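Local coordinates for protein ectonucleoside triphosphate diphosphohydrolase 4 (Homo sapiens, PDB 6WG5) that belongs to the GDA1/CD39 family of nucleoside phosphatases, relatives of actin-like ATPases, at residues Y389-V394 / A404-A409; D393-G398 / K440-K445; D435-R438 / F444-A447. One frame throughout, in Å; residues are numbered along the deposited sequence.

Interaction 1 (Y389-V394 / A404-A409)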
loop_
_atom_site.group_PDB
_atom_site.type_symbol
_atom_site.label_atom_id
_atom_site.label_comp_id
_atom_site.label_asym_id
_atom_site.label_seq_id
_atom_site.Cartn_x
_atom_site.Cartn_y
_atom_site.Cartn_z
ATOM N N TYR A 389 -4.921 -11.506 -6.114
ATOM C CA TYR A 389 -6.208 -12.059 -6.520
ATOM C C TYR A 389 -6.152 -12.611 -7.941
ATOM O O TYR A 389 -6.774 -13.635 -8.241
ATOM C CB TYR A 389 -7.294 -10.989 -6.406
ATOM C CG TYR A 389 -7.456 -10.416 -5.017
ATOM C CD1 TYR A 389 -7.350 -11.222 -3.892
ATOM C CD2 TYR A 389 -7.712 -9.064 -4.830
ATOM C CE1 TYR A 389 -7.498 -10.700 -2.621
ATOM C CE2 TYR A 389 -7.861 -8.533 -3.563
ATOM C CZ TYR A 389 -7.753 -9.356 -2.464
ATOM O OH TYR A 389 -7.901 -8.833 -1.200
ATOM N N CYS A 390 -5.408 -11.950 -8.828
ATOM C CA CYS A 390 -5.337 -12.378 -10.219
ATOM C C CYS A 390 -4.399 -13.559 -10.436
ATOM O O CYS A 390 -4.452 -14.177 -11.505
ATOM C CB CYS A 390 -4.900 -11.214 -11.108
ATOM S SG CYS A 390 -6.151 -9.918 -11.304
ATOM N N THR A 391 -3.544 -13.881 -9.466
ATOM C CA THR A 391 -2.686 -15.057 -9.565
ATOM C C THR A 391 -3.198 -16.238 -8.756
ATOM O O THR A 391 -2.906 -17.384 -9.110
ATOM C CB THR A 391 -1.257 -14.732 -9.104
ATOM O OG1 THR A 391 -1.279 -14.215 -7.767
ATOM C CG2 THR A 391 -0.599 -13.721 -10.032
ATOM N N GLU A 392 -3.960 -15.994 -7.691
ATOM C CA GLU A 392 -4.350 -17.043 -6.756
ATOM C C GLU A 392 -5.821 -17.424 -6.818
ATOM O O GLU A 392 -6.140 -18.612 -6.775
ATOM C CB GLU A 392 -4.015 -16.615 -5.322
ATOM C CG GLU A 392 -4.406 -17.637 -4.264
ATOM C CD GLU A 392 -3.769 -18.991 -4.502
ATOM O OE1 GLU A 392 -2.692 -19.036 -5.137
ATOM O OE2 GLU A 392 -4.347 -20.008 -4.059
ATOM N N ASP A 393 -6.733 -16.454 -6.918
ATOM C CA ASP A 393 -8.138 -16.732 -6.632
ATOM C C ASP A 393 -8.712 -17.804 -7.552
ATOM O O ASP A 393 -9.475 -18.667 -7.099
ATOM C CB ASP A 393 -8.957 -15.445 -6.718
ATOM C CG ASP A 393 -8.942 -14.661 -5.414
ATOM O OD1 ASP A 393 -8.068 -14.932 -4.562
ATOM O OD2 ASP A 393 -9.806 -13.776 -5.238
ATOM N N VAL A 394 -8.366 -17.779 -8.843
ATOM C CA VAL A 394 -8.812 -18.801 -9.780
ATOM C C VAL A 394 -7.644 -19.536 -10.427
ATOM O O VAL A 394 -7.719 -20.750 -10.648
ATOM C CB VAL A 394 -9.748 -18.216 -10.860
ATOM C CG1 VAL A 394 -10.950 -17.555 -10.214
ATOM C CG2 VAL A 394 -9.017 -17.240 -11.756
ATOM N N ALA A 404 5.876 -16.756 -17.679
ATOM C CA ALA A 404 5.512 -17.869 -18.552
ATOM C C ALA A 404 4.384 -18.695 -17.946
ATOM O O ALA A 404 3.382 -18.981 -18.612
ATOM C CB ALA A 404 6.734 -18.748 -18.823
ATOM N N LYS A 405 4.530 -19.090 -16.680
ATOM C CA LYS A 405 3.500 -19.895 -16.035
ATOM C C LYS A 405 2.198 -19.124 -15.887
ATOM O O LYS A 405 1.116 -19.718 -15.955
ATOM C CB LYS A 405 3.981 -20.368 -14.665
ATOM C CG LYS A 405 5.150 -21.335 -14.710
ATOM C CD LYS A 405 5.647 -21.636 -13.309
ATOM C CE LYS A 405 6.733 -22.693 -13.310
ATOM N NZ LYS A 405 7.174 -23.006 -11.924
ATOM N N PHE A 406 2.279 -17.811 -15.681
ATOM C CA PHE A 406 1.074 -17.012 -15.491
ATOM C C PHE A 406 0.326 -16.825 -16.804
ATOM O O PHE A 406 -0.888 -17.051 -16.877
ATOM C CB PHE A 406 1.439 -15.662 -14.876
ATOM C CG PHE A 406 0.312 -14.672 -14.881
ATOM C CD1 PHE A 406 -0.677 -14.724 -13.914
ATOM C CD2 PHE A 406 0.242 -13.689 -15.852
ATOM C CE1 PHE A 406 -1.714 -13.815 -13.917
ATOM C CE2 PHE A 406 -0.795 -12.777 -15.860
ATOM C CZ PHE A 406 -1.774 -12.840 -14.892
ATOM N N THR A 407 1.034 -16.409 -17.859
ATOM C CA THR A 407 0.374 -16.164 -19.138
ATOM C C THR A 407 -0.290 -17.428 -19.665
ATOM O O THR A 407 -1.386 -17.370 -20.233
ATOM C CB THR A 407 1.375 -15.626 -20.161
ATOM O OG1 THR A 407 2.506 -16.504 -20.242
ATOM C CG2 THR A 407 1.836 -14.229 -19.775
ATOM N N LYS A 408 0.358 -18.580 -19.488
ATOM C CA LYS A 408 -0.236 -19.839 -19.928
ATOM C C LYS A 408 -1.530 -20.120 -19.176
ATOM O O LYS A 408 -2.575 -20.373 -19.786
ATOM C CB LYS A 408 0.762 -20.981 -19.732
ATOM C CG LYS A 408 0.278 -22.329 -20.231
ATOM C CD LYS A 408 1.363 -23.380 -20.074
ATOM C CE LYS A 408 0.937 -24.728 -20.636
ATOM N NZ LYS A 408 2.038 -25.732 -20.547
ATOM N N ALA A 409 -1.478 -20.080 -17.843
ATOM C CA ALA A 409 -2.676 -20.329 -17.050
ATOM C C ALA A 409 -3.745 -19.280 -17.327
ATOM O O ALA A 409 -4.933 -19.606 -17.429
ATOM C CB ALA A 409 -2.323 -20.355 -15.563
#
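Phe406 meets Cys390 and Thr391 through its CD1 and CE1 atoms. Its CE1 lies 3.7 Å from Cys390 O, which sits at the ring edge and in the ring plane, so a weakly positive C-H edge probably faces the negative carbonyl oxygen. The methyl CG2 of Thr391 comes in obliquely, 4.0 Å from Phe406 CD1 and equally near CE1, and the two side chains cross at about a right angle. Phe406 reaches this far because its CG stands anti to the backbone N (chi1 169°), which carries the ring off its own helix.

The contact is helix-helix packing within the domain that carries the mixed sheet containing strand 381-385. Helix 386-392 follows directly on that strand and lies against helix 403-414; between these two segments the contact is made by Phe406, with the CA atoms of Thr391 and Phe406 7.3 Å apart.

Cys390 O also accepts a hydrogen bond from Gln442 NE2 of helix 436-456. The threonine hydroxyl is turned back along its own helix, where Phe387 O is its strongest partner and Tyr388 O and Thr468 OG1 are also near. This is consistent with the observed chi1 (56°), which leaves CG2 facing the ring. Leu395, from the loop between the helices, packs against Phe406 as well.

Interaction 2 (D393-G398 / K440-K445)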
loop_
_atom_site.group_PDB
_atom_site.type_symbol
_atom_site.label_atom_id
_atom_site.label_comp_id
_atom_site.label_asym_id
_atom_site.label_seq_id
_atom_site.Cartn_x
_atom_site.Cartn_y
_atom_site.Cartn_z
ATOM N N ASP A 393 -6.733 -16.454 -6.918
ATOM C CA ASP A 393 -8.138 -16.732 -6.632
ATOM C C ASP A 393 -8.712 -17.804 -7.552
ATOM O O ASP A 393 -9.475 -18.667 -7.099
ATOM C CB ASP A 393 -8.957 -15.445 -6.718
ATOM C CG ASP A 393 -8.942 -14.661 -5.414
ATOM O OD1 ASP A 393 -8.068 -14.932 -4.562
ATOM O OD2 ASP A 393 -9.806 -13.776 -5.238
ATOM N N VAL A 394 -8.366 -17.779 -8.843
ATOM C CA VAL A 394 -8.812 -18.801 -9.780
ATOM C C VAL A 394 -7.644 -19.536 -10.427
ATOM O O VAL A 394 -7.719 -20.750 -10.648
ATOM C CB VAL A 394 -9.748 -18.216 -10.860
ATOM C CG1 VAL A 394 -10.950 -17.555 -10.214
ATOM C CG2 VAL A 394 -9.017 -17.240 -11.756
ATOM N N LEU A 395 -6.555 -18.832 -10.740
ATOM C CA LEU A 395 -5.394 -19.499 -11.318
ATOM C C LEU A 395 -4.604 -20.290 -10.282
ATOM O O LEU A 395 -3.872 -21.214 -10.654
ATOM C CB LEU A 395 -4.485 -18.476 -12.002
ATOM C CG LEU A 395 -5.172 -17.585 -13.041
ATOM C CD1 LEU A 395 -4.164 -16.658 -13.714
ATOM C CD2 LEU A 395 -5.917 -18.419 -14.083
ATOM N N ARG A 396 -4.732 -19.949 -9.000
ATOM C CA ARG A 396 -4.191 -20.768 -7.914
ATOM C C ARG A 396 -2.668 -20.848 -7.969
ATOM O O ARG A 396 -2.074 -21.902 -7.724
ATOM C CB ARG A 396 -4.804 -22.169 -7.939
ATOM C CG ARG A 396 -6.300 -22.187 -7.692
ATOM C CD ARG A 396 -6.623 -21.877 -6.240
ATOM N NE ARG A 396 -7.558 -22.847 -5.677
ATOM C CZ ARG A 396 -7.805 -22.989 -4.380
ATOM N NH1 ARG A 396 -7.182 -22.224 -3.493
ATOM N NH2 ARG A 396 -8.673 -23.903 -3.967
ATOM N N MET A 397 -2.024 -19.727 -8.279
ATOM C CA MET A 397 -0.568 -19.664 -8.301
ATOM C C MET A 397 -0.079 -18.373 -7.661
ATOM O O MET A 397 0.843 -17.720 -8.159
ATOM C CB MET A 397 -0.031 -19.802 -9.723
ATOM C CG MET A 397 -0.782 -18.997 -10.759
ATOM S SD MET A 397 0.055 -19.046 -12.350
ATOM C CE MET A 397 0.025 -20.803 -12.709
ATOM N N GLY A 398 -0.690 -17.990 -6.545
ATOM C CA GLY A 398 -0.165 -16.888 -5.764
ATOM C C GLY A 398 1.231 -17.180 -5.246
ATOM O O GLY A 398 1.655 -18.329 -5.113
ATOM N N LYS A 440 -15.896 -13.471 -13.536
ATOM C CA LYS A 440 -16.242 -12.789 -14.777
ATOM C C LYS A 440 -15.122 -11.877 -15.263
ATOM O O LYS A 440 -14.850 -11.817 -16.467
ATOM C CB LYS A 440 -17.528 -11.992 -14.573
ATOM C CG LYS A 440 -17.912 -11.073 -15.716
ATOM C CD LYS A 440 -19.337 -10.575 -15.521
ATOM C CE LYS A 440 -19.735 -9.527 -16.543
ATOM N NZ LYS A 440 -21.049 -8.916 -16.186
ATOM N N TYR A 441 -14.460 -11.165 -14.352
ATOM C CA TYR A 441 -13.491 -10.141 -14.722
ATOM C C TYR A 441 -12.047 -10.579 -14.506
ATOM O O TYR A 441 -11.136 -9.755 -14.641
ATOM C CB TYR A 441 -13.780 -8.853 -13.946
ATOM C CG TYR A 441 -15.121 -8.254 -14.297
ATOM C CD1 TYR A 441 -15.327 -7.649 -15.529
ATOM C CD2 TYR A 441 -16.183 -8.300 -13.404
ATOM C CE1 TYR A 441 -16.550 -7.107 -15.864
ATOM C CE2 TYR A 441 -17.415 -7.756 -13.731
ATOM C CZ TYR A 441 -17.592 -7.161 -14.963
ATOM O OH TYR A 441 -18.810 -6.615 -15.304
ATOM N N GLN A 442 -11.815 -11.854 -14.185
ATOM C CA GLN A 442 -10.448 -12.351 -14.052
ATOM C C GLN A 442 -9.643 -12.098 -15.319
ATOM O O GLN A 442 -8.468 -11.719 -15.252
ATOM C CB GLN A 442 -10.466 -13.846 -13.720
ATOM C CG GLN A 442 -9.162 -14.600 -14.018
ATOM C CD GLN A 442 -8.039 -14.254 -13.058
ATOM O OE1 GLN A 442 -8.272 -13.742 -11.964
ATOM N NE2 GLN A 442 -6.809 -14.536 -13.467
ATOM N N CYS A 443 -10.250 -12.318 -16.485
ATOM C CA CYS A 443 -9.508 -12.212 -17.737
ATOM C C CYS A 443 -9.009 -10.795 -17.963
ATOM O O CYS A 443 -7.809 -10.568 -18.153
ATOM C CB CYS A 443 -10.378 -12.675 -18.901
ATOM S SG CYS A 443 -10.375 -14.445 -18.967
ATOM N N PHE A 444 -9.922 -9.824 -17.959
ATOM C CA PHE A 444 -9.507 -8.440 -18.133
ATOM C C PHE A 444 -8.463 -8.054 -17.094
ATOM O O PHE A 444 -7.428 -7.465 -17.425
ATOM C CB PHE A 444 -10.712 -7.505 -18.050
ATOM C CG PHE A 444 -10.343 -6.056 -18.153
ATOM C CD1 PHE A 444 -10.362 -5.410 -19.376
ATOM C CD2 PHE A 444 -9.947 -5.347 -17.032
ATOM C CE1 PHE A 444 -10.010 -4.083 -19.475
ATOM C CE2 PHE A 444 -9.589 -4.021 -17.127
ATOM C CZ PHE A 444 -9.618 -3.387 -18.351
ATOM N N LYS A 445 -8.713 -8.392 -15.826
ATOM C CA LYS A 445 -7.823 -7.944 -14.761
ATOM C C LYS A 445 -6.474 -8.647 -14.810
ATOM O O LYS A 445 -5.449 -8.033 -14.494
ATOM C CB LYS A 445 -8.493 -8.151 -13.406
ATOM C CG LYS A 445 -9.574 -7.118 -13.112
ATOM C CD LYS A 445 -10.589 -7.635 -12.115
ATOM C CE LYS A 445 -10.578 -6.832 -10.838
ATOM N NZ LYS A 445 -11.477 -7.438 -9.818
HETATM O O HOH W 1 -6.678 -15.722 -10.206
#
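Gln442 packs against Val394 and Leu395 of the loop 393-398, and within this pairing it is the one residue of segment 440-445 that touches the loop. It is a worked example of a glutamine that serves as a packing surface while both ends of its amide stay bonded. On the tight side, Val394 CG2 comes from the opposite direction and lies 3.4 Å from Gln442 CD, with CG and OE1 scarcely farther off, so the methyl covers the middle of the side chain. Leu395 takes the nitrogen end of the amide: its CD1 is 3.4 Å from Gln442 NE2, and its CG is almost as near. The glutamine is extended from its backbone and then bends at chi2 (72°), which lays the amide against both aliphatic neighbours.

Burial of a polar group among hydrocarbons is paid for at both of its ends. Besides the bond of NE2 to Cys390, OE1 accepts from Arg438 NH1; together they are consistent with the assignment of OE1 and NE2 and would limit rotation of the amide.

The looser side, toward the partly exposed Leu395, is filled by a water instead of a side chain. The water donates to Gln442 OE1 at 3.1 Å and accepts from Val394 N at 3.0 Å, linking loop backbone to helix side chain where they do not meet directly.

Around the contact, Tyr413 of helix 403-414 packs on both Val394 and Gln442. The disulfide from Cys443 to Cys414 ties that helix to helix 436-456 close to a kink at residues 443 and 444, and Phe444 turns to helix 283-296.

Interaction 3 (D435-R438 / F444-A447)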
loop_
_atom_site.group_PDB
_atom_site.type_symbol
_atom_site.label_atom_id
_atom_site.label_comp_id
_atom_site.label_asym_id
_atom_site.label_seq_id
_atom_site.Cartn_x
_atom_site.Cartn_y
_atom_site.Cartn_z
ATOM N N ASP A 435 -15.535 -14.727 -5.910
ATOM C CA ASP A 435 -16.963 -14.613 -6.160
ATOM C C ASP A 435 -17.206 -14.568 -7.666
ATOM O O ASP A 435 -16.284 -14.713 -8.473
ATOM C CB ASP A 435 -17.532 -13.375 -5.459
ATOM C CG ASP A 435 -16.777 -12.107 -5.804
ATOM O OD1 ASP A 435 -15.996 -12.122 -6.779
ATOM O OD2 ASP A 435 -16.970 -11.090 -5.102
ATOM N N LEU A 436 -18.470 -14.366 -8.047
ATOM C CA LEU A 436 -18.811 -14.349 -9.465
ATOM C C LEU A 436 -18.190 -13.158 -10.181
ATOM O O LEU A 436 -17.862 -13.254 -11.370
ATOM C CB LEU A 436 -20.329 -14.346 -9.638
ATOM C CG LEU A 436 -20.992 -15.710 -9.430
ATOM C CD1 LEU A 436 -22.500 -15.562 -9.320
ATOM C CD2 LEU A 436 -20.629 -16.682 -10.552
ATOM N N HIS A 437 -18.019 -12.032 -9.487
ATOM C CA HIS A 437 -17.317 -10.899 -10.083
ATOM C C HIS A 437 -15.883 -11.277 -10.437
ATOM O O HIS A 437 -15.388 -10.930 -11.515
ATOM C CB HIS A 437 -17.343 -9.711 -9.121
ATOM C CG HIS A 437 -16.847 -8.432 -9.719
ATOM N ND1 HIS A 437 -15.507 -8.160 -9.890
ATOM C CD2 HIS A 437 -17.513 -7.344 -10.175
ATOM C CE1 HIS A 437 -15.368 -6.964 -10.433
ATOM N NE2 HIS A 437 -16.571 -6.448 -10.617
ATOM N N ARG A 438 -15.200 -11.990 -9.538
ATOM C CA ARG A 438 -13.861 -12.480 -9.842
ATOM C C ARG A 438 -13.881 -13.412 -11.047
ATOM O O ARG A 438 -13.021 -13.320 -11.931
ATOM C CB ARG A 438 -13.279 -13.191 -8.618
ATOM C CG ARG A 438 -12.070 -14.078 -8.896
ATOM C CD ARG A 438 -10.936 -13.314 -9.553
ATOM N NE ARG A 438 -10.609 -12.083 -8.839
ATOM C CZ ARG A 438 -9.723 -11.185 -9.261
ATOM N NH1 ARG A 438 -9.064 -11.374 -10.399
ATOM N NH2 ARG A 438 -9.499 -10.092 -8.544
ATOM N N PHE A 444 -9.922 -9.824 -17.959
ATOM C CA PHE A 444 -9.507 -8.440 -18.133
ATOM C C PHE A 444 -8.463 -8.054 -17.094
ATOM O O PHE A 444 -7.428 -7.465 -17.425
ATOM C CB PHE A 444 -10.712 -7.505 -18.050
ATOM C CG PHE A 444 -10.343 -6.056 -18.153
ATOM C CD1 PHE A 444 -10.362 -5.410 -19.376
ATOM C CD2 PHE A 444 -9.947 -5.347 -17.032
ATOM C CE1 PHE A 444 -10.010 -4.083 -19.475
ATOM C CE2 PHE A 444 -9.589 -4.021 -17.127
ATOM C CZ PHE A 444 -9.618 -3.387 -18.351
ATOM N N LYS A 445 -8.713 -8.392 -15.826
ATOM C CA LYS A 445 -7.823 -7.944 -14.761
ATOM C C LYS A 445 -6.474 -8.647 -14.810
ATOM O O LYS A 445 -5.449 -8.033 -14.494
ATOM C CB LYS A 445 -8.493 -8.151 -13.406
ATOM C CG LYS A 445 -9.574 -7.118 -13.112
ATOM C CD LYS A 445 -10.589 -7.635 -12.115
ATOM C CE LYS A 445 -10.578 -6.832 -10.838
ATOM N NZ LYS A 445 -11.477 -7.438 -9.818
ATOM N N SER A 446 -6.443 -9.921 -15.205
ATOM C CA SER A 446 -5.164 -10.610 -15.346
ATOM C C SER A 446 -4.326 -9.981 -16.454
ATOM O O SER A 446 -3.108 -9.825 -16.308
ATOM C CB SER A 446 -5.393 -12.095 -15.626
ATOM O OG SER A 446 -6.057 -12.284 -16.860
ATOM N N ALA A 447 -4.964 -9.610 -17.567
ATOM C CA ALA A 447 -4.244 -8.966 -18.662
ATOM C C ALA A 447 -3.820 -7.554 -18.285
ATOM O O ALA A 447 -2.702 -7.129 -18.597
ATOM C CB ALA A 447 -5.116 -8.940 -19.913
HETATM O O HOH W 2 -12.979 -9.539 -8.875
#
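Arg438 and Lys445 lie seven residues apart on one helix, 436-456, with CA atoms 9.0 Å from each other. The helix opens with a classic N-cap: OD1 of Asp435 takes the amide hydrogen of Arg438 N at 2.9 Å, in a fairly straight bond (161°) met nearly along the carboxylate C-O axis. In this nucleoside phosphatase family member the contact joins the first turn of a long helix to one about two turns farther on.

The arginine leaves the backbone pointing away from Lys445, then doubles back through bends at chi2 (57°) and chi3 (50°), which bring its guanidinium group to the lysine. Arg438 NH2 and Lys445 NZ end 3.5 Å apart, the ammonium lying oblique to the guanidinium. The proximity of the two like charges is probably eased by Glu386, whose OE1 forms a salt bridge with Arg438 NH2 and whose OE2 makes a long, weak ion pair with the lysine. Asn284 OD1 adds a weak hydrogen bond to NZ.

His437 crosses Lys445 at about a right angle, and Lys445 NZ lies at the ring edge and in plane, 4.0 Å from His437 CE1. A water in that same plane joins the two residues, 3.1 Å from His437 ND1 and accepting from Lys445 NZ at 2.7 Å.

How the interactions relate
The three contacts form one continuous cluster on the same side of the chain's centre, with helix 436-456 common to interactions 2 and 3 and residues 393-394 common to interactions 1 and 2. The centres of interactions 1 and 2 are about 6 Å apart. Those of interactions 2 and 3 are about 5 Å apart. Interactions 1 and 3 lie about 11 Å from each other, centre to centre, which places interaction 2 in the middle. Backbone and side-chain bonds fasten residues 391-392 to the following loop: Thr391 O to Met397 N at 2.6 Å and Glu392 OE1 to Gly398 N at 2.7 Å, both probable hydrogen bonds. Between interactions 1 and 3, the side chain of Cys390 packs against Arg438 and Lys445.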